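Local atomic coordinates of periplasmic binding protein/LacI transcriptional regulator (Shewanella sp. ANA-3, PDB entry 5OCP), a protein that binds alpha- and beta-L-arabinofuranose between its two lobes and probably delivers the sugar to the arabinose ABC transporter of the inner membrane. Residues 110-115 against 148-153; 141-146 against 190-195. All blocks are in the same frame, centred on the assembly; numbering follows the deposited sequence.

Interaction 1: residues 110-115 against 148-153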
loop_
_atom_site.group_PDB
_atom_site.type_symbol
_atom_site.label_atom_id
_atom_site.label_comp_id
_atom_site.label_asym_id
_atom_site.label_seq_id
_atom_site.Cartn_x
_atom_site.Cartn_y
_atom_site.Cartn_z
ATOM N N GLU A 110 1.610 9.032 -5.879
ATOM C CA GLU A 110 2.771 8.290 -5.350
ATOM C C GLU A 110 3.648 7.837 -6.526
ATOM O O GLU A 110 4.869 8.067 -6.537
ATOM C CB GLU A 110 2.360 7.084 -4.531
ATOM C CG GLU A 110 1.679 7.429 -3.225
ATOM C CD GLU A 110 0.977 6.254 -2.567
ATOM O OE1 GLU A 110 0.912 5.114 -3.055
ATOM O OE2 GLU A 110 0.435 6.480 -1.500
ATOM N N GLY A 111 3.034 7.249 -7.532
ATOM C CA GLY A 111 3.754 6.809 -8.764
ATOM C C GLY A 111 4.379 7.936 -9.538
ATOM O O GLY A 111 5.551 7.848 -9.967
ATOM N N ARG A 112 3.681 9.067 -9.625
ATOM C CA ARG A 112 4.249 10.264 -10.247
ATOM C C ARG A 112 5.480 10.794 -9.485
ATOM O O ARG A 112 6.474 11.123 -10.128
ATOM C CB ARG A 112 3.213 11.380 -10.420
ATOM C CG ARG A 112 2.138 11.084 -11.375
ATOM C CD ARG A 112 1.417 12.366 -11.843
ATOM N NE ARG A 112 0.775 13.104 -10.732
ATOM C CZ ARG A 112 -0.420 12.812 -10.220
ATOM N NH1 ARG A 112 -1.142 11.822 -10.698
ATOM N NH2 ARG A 112 -0.899 13.548 -9.244
ATOM N N LYS A 113 5.405 10.951 -8.148
ATOM C CA LYS A 113 6.521 11.515 -7.377
ATOM C C LYS A 113 7.761 10.644 -7.455
ATOM O O LYS A 113 8.874 11.139 -7.612
ATOM C CB LYS A 113 6.108 11.703 -5.898
ATOM C CG LYS A 113 5.169 12.896 -5.704
ATOM C CD LYS A 113 4.434 12.741 -4.406
ATOM C CE LYS A 113 5.114 13.385 -3.274
ATOM N NZ LYS A 113 3.964 13.912 -2.464
ATOM N N ILE A 114 7.557 9.315 -7.405
ATOM C CA ILE A 114 8.724 8.400 -7.445
ATOM C C ILE A 114 9.293 8.380 -8.870
ATOM O O ILE A 114 10.518 8.363 -9.052
ATOM C CB ILE A 114 8.376 7.037 -6.775
ATOM C CG1 ILE A 114 9.676 6.345 -6.337
ATOM C CG2 ILE A 114 7.482 6.204 -7.629
ATOM C CD1 ILE A 114 10.324 7.020 -5.177
ATOM N N GLY A 115 8.422 8.391 -9.867
ATOM C CA GLY A 115 8.879 8.498 -11.271
ATOM C C GLY A 115 9.653 9.757 -11.541
ATOM O O GLY A 115 10.684 9.758 -12.194
ATOM N N ASN A 148 3.937 5.893 -15.192
ATOM C CA ASN A 148 3.928 5.824 -16.671
ATOM C C ASN A 148 3.712 7.219 -17.245
ATOM O O ASN A 148 4.356 7.601 -18.222
ATOM C CB ASN A 148 2.931 4.773 -17.152
ATOM C CG ASN A 148 3.434 3.319 -16.937
ATOM O OD1 ASN A 148 4.585 3.113 -16.661
ATOM N ND2 ASN A 148 2.561 2.354 -16.926
ATOM N N GLN A 149 2.849 8.013 -16.620
ATOM C CA GLN A 149 2.516 9.319 -17.119
ATOM C C GLN A 149 3.784 10.214 -17.044
ATOM O O GLN A 149 4.059 10.992 -18.005
ATOM C CB GLN A 149 1.325 9.856 -16.318
ATOM C CG GLN A 149 0.772 11.223 -16.625
ATOM C CD GLN A 149 -0.463 11.469 -15.749
ATOM O OE1 GLN A 149 -0.741 10.709 -14.783
ATOM N NE2 GLN A 149 -1.228 12.485 -16.100
ATOM N N VAL A 150 4.639 10.031 -16.022
ATOM C CA VAL A 150 5.847 10.872 -15.889
ATOM C C VAL A 150 6.885 10.442 -16.863
ATOM O O VAL A 150 7.452 11.313 -17.571
ATOM C CB VAL A 150 6.451 10.800 -14.493
ATOM C CG1 VAL A 150 7.859 11.409 -14.435
ATOM C CG2 VAL A 150 5.496 11.513 -13.581
ATOM N N ILE A 151 7.091 9.130 -16.988
ATOM C CA ILE A 151 8.177 8.672 -17.818
ATOM C C ILE A 151 7.853 8.806 -19.323
ATOM O O ILE A 151 8.799 8.825 -20.142
ATOM C CB ILE A 151 8.752 7.339 -17.369
ATOM C CG1 ILE A 151 7.868 6.237 -17.803
ATOM C CG2 ILE A 151 9.181 7.315 -15.886
ATOM C CD1 ILE A 151 8.565 5.539 -18.928
ATOM N N ALA A 152 6.567 8.951 -19.670
ATOM C CA ALA A 152 6.161 9.238 -21.090
ATOM C C ALA A 152 6.764 10.536 -21.628
ATOM O O ALA A 152 6.941 10.638 -22.833
ATOM C CB ALA A 152 4.656 9.264 -21.237
ATOM N N ASN A 153 7.116 11.477 -20.745
ATOM C CA ASN A 153 7.774 12.767 -21.103
ATOM C C ASN A 153 9.263 12.672 -21.406
ATOM O O ASN A 153 9.888 13.678 -21.741
ATOM C CB ASN A 153 7.647 13.760 -19.944
ATOM C CG ASN A 153 6.221 13.977 -19.516
ATOM O OD1 ASN A 153 5.891 13.976 -18.310
ATOM N ND2 ASN A 153 5.376 14.151 -20.477
#
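Val150 of helix 138-151 packs against the backbone of helix 107-121 at Arg112 and Gly115, a small example of two helices brought close where one of them lacks a side chain. Its two methyls divide the work. CG2 of Val150 rests on the backbone at Arg112, 3.6 Å from O of that residue. CG1 of Val150, anti to the backbone N (chi1 167°), reaches about one turn further along and lies 3.8 Å from C of Gly115. A side chain on Gly115 would point toward helix 138-151 and press on Val150, so the bare backbone leaves room for the valine, and the CA atoms of Arg112 and Val150 come within 5.9 Å. Val150 also touches Gln116 and Met119 of helix 107-121.

Arg112 passes across Val150 at about a right angle, with its CB 3.9 Å from CG2 of the valine. Farther out, its chain bends at chi3 and runs alongside Gln149, pointing the same way. The nearest approach there is 4.0 Å, from CD of Arg112 to OE1 of Gln149, and the guanidinium and amide planes stand 75° apart. NE of Arg112 is hydrogen-bonded to a glycerol, probably from the crystallisation liquor.

No hydrogen bond joins the two segments. The long polar chains lie at the more exposed side, so the contact probably rests on shape and dispersion rather than on polar pairing.

Interaction 2: residues 141-146 against 190-195. With AHR (alpha-L-arabinofuranose), chain I; FUB (beta-L-arabinofuranose), chain J.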
loop_
_atom_site.group_PDB
_atom_site.type_symbol
_atom_site.label_atom_id
_atom_site.label_comp_id
_atom_site.label_asym_id
_atom_site.label_seq_id
_atom_site.Cartn_x
_atom_site.Cartn_y
_atom_site.Cartn_z
ATOM N N ILE A 141 -2.579 -0.637 -9.976
ATOM C CA ILE A 141 -3.083 0.013 -11.191
ATOM C C ILE A 141 -2.697 1.493 -11.223
ATOM O O ILE A 141 -2.200 2.050 -12.209
ATOM C CB ILE A 141 -4.611 -0.159 -11.203
ATOM C CG1 ILE A 141 -5.005 -1.637 -11.364
ATOM C CG2 ILE A 141 -5.232 0.666 -12.285
ATOM C CD1 ILE A 141 -6.438 -1.877 -10.931
ATOM N N ASP A 142 -3.028 2.197 -10.129
ATOM C CA ASP A 142 -2.841 3.622 -10.085
ATOM C C ASP A 142 -1.373 4.062 -9.924
ATOM O O ASP A 142 -0.989 5.106 -10.462
ATOM C CB ASP A 142 -3.655 4.225 -8.965
ATOM C CG ASP A 142 -5.176 4.248 -9.265
ATOM O OD1 ASP A 142 -5.591 3.670 -10.306
ATOM O OD2 ASP A 142 -5.915 4.763 -8.403
ATOM N N ARG A 143 -0.553 3.273 -9.237
ATOM C CA ARG A 143 0.858 3.646 -9.124
ATOM C C ARG A 143 1.486 3.504 -10.511
ATOM O O ARG A 143 2.250 4.292 -10.905
ATOM C CB ARG A 143 1.628 2.775 -8.138
ATOM C CG ARG A 143 1.410 3.188 -6.694
ATOM C CD ARG A 143 1.972 2.250 -5.645
ATOM N NE ARG A 143 1.510 2.664 -4.329
ATOM C CZ ARG A 143 1.400 1.856 -3.307
ATOM N NH1 ARG A 143 1.775 0.621 -3.402
ATOM N NH2 ARG A 143 0.960 2.315 -2.164
ATOM N N ALA A 144 1.108 2.452 -11.208
ATOM C CA ALA A 144 1.651 2.251 -12.574
ATOM C C ALA A 144 1.214 3.422 -13.452
ATOM O O ALA A 144 2.035 4.004 -14.213
ATOM C CB ALA A 144 1.251 0.937 -13.142
ATOM N N ALA A 145 -0.060 3.779 -13.388
ATOM C CA ALA A 145 -0.547 4.860 -14.210
ATOM C C ALA A 145 0.200 6.173 -13.997
ATOM O O ALA A 145 0.594 6.852 -14.935
ATOM C CB ALA A 145 -2.029 5.097 -13.999
ATOM N N GLY A 146 0.420 6.549 -12.743
ATOM C CA GLY A 146 1.162 7.730 -12.442
ATOM C C GLY A 146 2.632 7.714 -12.870
ATOM O O GLY A 146 3.129 8.685 -13.390
ATOM N N ALA A 190 17.413 0.770 -13.244
ATOM C CA ALA A 190 16.605 0.842 -12.034
ATOM C C ALA A 190 15.537 -0.213 -11.951
ATOM O O ALA A 190 15.030 -0.637 -12.984
ATOM C CB ALA A 190 15.933 2.194 -11.896
ATOM N N VAL A 191 15.139 -0.530 -10.722
ATOM C CA VAL A 191 13.940 -1.293 -10.414
ATOM C C VAL A 191 12.901 -0.327 -9.794
ATOM O O VAL A 191 13.234 0.431 -8.882
ATOM C CB VAL A 191 14.232 -2.427 -9.428
ATOM C CG1 VAL A 191 12.941 -3.146 -8.928
ATOM C CG2 VAL A 191 15.179 -3.404 -10.086
ATOM N N TRP A 192 11.720 -0.317 -10.387
ATOM C CA TRP A 192 10.519 0.376 -9.888
ATOM C C TRP A 192 9.657 -0.714 -9.325
ATOM O O TRP A 192 9.072 -1.556 -10.045
ATOM C CB TRP A 192 9.892 1.105 -11.079
ATOM C CG TRP A 192 8.419 1.464 -11.015
ATOM C CD1 TRP A 192 7.572 1.414 -12.047
ATOM C CD2 TRP A 192 7.643 1.989 -9.897
ATOM N NE1 TRP A 192 6.326 1.811 -11.677
ATOM C CE2 TRP A 192 6.339 2.193 -10.365
ATOM C CE3 TRP A 192 7.930 2.310 -8.559
ATOM C CZ2 TRP A 192 5.313 2.674 -9.552
ATOM C CZ3 TRP A 192 6.903 2.804 -7.744
ATOM C CH2 TRP A 192 5.611 2.991 -8.264
ATOM N N SER A 193 9.532 -0.709 -7.991
ATOM C CA SER A 193 8.745 -1.667 -7.309
ATOM C C SER A 193 7.484 -1.045 -6.706
ATOM O O SER A 193 7.585 -0.019 -6.006
ATOM C CB SER A 193 9.553 -2.298 -6.192
ATOM O OG SER A 193 8.740 -3.209 -5.488
ATOM N N HIS A 194 6.315 -1.655 -6.946
ATOM C CA HIS A 194 5.109 -1.049 -6.416
ATOM C C HIS A 194 5.057 -1.061 -4.888
ATOM O O HIS A 194 4.263 -0.304 -4.340
ATOM C CB HIS A 194 3.862 -1.685 -7.008
ATOM C CG HIS A 194 3.678 -1.429 -8.478
ATOM N ND1 HIS A 194 2.532 -1.836 -9.128
ATOM C CD2 HIS A 194 4.480 -0.896 -9.422
ATOM C CE1 HIS A 194 2.622 -1.516 -10.415
ATOM N NE2 HIS A 194 3.740 -0.843 -10.603
ATOM N N ASN A 195 5.852 -1.867 -4.180
ATOM C CA ASN A 195 5.959 -1.755 -2.767
ATOM C C ASN A 195 7.321 -2.113 -2.237
ATOM O O ASN A 195 8.145 -2.750 -2.921
ATOM C CB ASN A 195 4.862 -2.481 -1.983
ATOM C CG ASN A 195 5.064 -3.979 -1.864
ATOM O OD1 ASN A 195 5.842 -4.597 -2.635
ATOM N ND2 ASN A 195 4.322 -4.598 -0.918
HETATM O O5 AHR I . -2.832 -0.933 -0.717
HETATM C C5 AHR I . -1.579 -0.580 -0.218
HETATM C C4 AHR I . -0.524 -1.561 -0.695
HETATM O O4 AHR I . -0.887 -2.887 -0.392
HETATM C C3 AHR I . 0.849 -1.283 -0.055
HETATM O O3 AHR I . 1.497 -0.304 -0.801
HETATM C C2 AHR I . 1.438 -2.682 -0.110
HETATM O O2 AHR I . 2.502 -2.934 0.760
HETATM C C1 AHR I . 0.217 -3.483 0.306
HETATM O O1 AHR I . 0.367 -4.746 -0.100
HETATM O O5 FUB J . -2.830 -0.933 -0.717
HETATM C C5 FUB J . -1.577 -0.587 -0.216
HETATM C C4 FUB J . -0.523 -1.573 -0.691
HETATM O O4 FUB J . -0.884 -2.903 -0.408
HETATM C C3 FUB J . 0.847 -1.303 -0.050
HETATM O O3 FUB J . 1.488 -0.309 -0.788
HETATM C C2 FUB J . 1.476 -2.687 -0.166
HETATM O O2 FUB J . 2.512 -2.935 0.756
HETATM C C1 FUB J . 0.300 -3.660 -0.094
HETATM O O1 FUB J . 0.175 -4.036 1.189
#
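Arg143 sets its CG anti to its own carbonyl carbon (chi1 -80°) and runs extended from CG to NE, which carries the guanidinium from helix 138-151 past His194 to the sugar. His194 also has its CG anti to the carbonyl carbon (chi1 -67°), and its ring meets Ala144, with CE1 3.9 Å from the alanine CB. The setting is the C-terminal alpha/beta lobe of a periplasmic binding protein, where residues at the end of strand 190-193 and on a neighbouring helix line the ligand cleft.

The Trp192 indole turns its edge to the helix backbone, CZ2 lying 3.7 Å from the carbonyl oxygen of Arg143. CD2 of His194 lies over one face, 3.6 Å above the indole plane and toward its margin. NE2 of His194 is hydrogen-bonded to Glu130, which helps fix the imidazole.

The guanidinium approaches O3 of either anomer edge-on and grips it with two bonds, from NH1 at 2.8 Å and from NH2 at 3.0 Å. NH1 also makes a weak, bent bond to the His194 carbonyl oxygen, while NE forms a salt bridge with Glu110, which helps fix the guanidinium's position. A leucine in place of Arg143 would probably leave O3 without these two donors and Glu110 without its ionic mate.

Asn195, the N-cap of helix 196-208, engages the helix through OD1, which accepts from the backbone N of Met198; its ND2 donates to sugar O2 across 3.0 Å in an almost straight bond, the N-H...O angle being 177°.

From the N terminus, the chain first supplies 110-115 on helix 107-121, then passes through strand 126-132 to enter helix 138-151. This helix gives 141-146 to interaction 2 before 148-153, at the end of the helix and the loop after it, closes interaction 1. Strand 157-164 and helix 169-183 follow, and 190-195 completes interaction 2. The two loops therefore cross rather than nest, sharing helix 138-151. Interaction 1 joins two helices, whereas interaction 2 ties the shared helix to the sheet and the sugar. Besides the ion pair from Glu110, Ile114 packs on Trp192, so the helix pair is joined directly to this lobe's side of the sugar cleft.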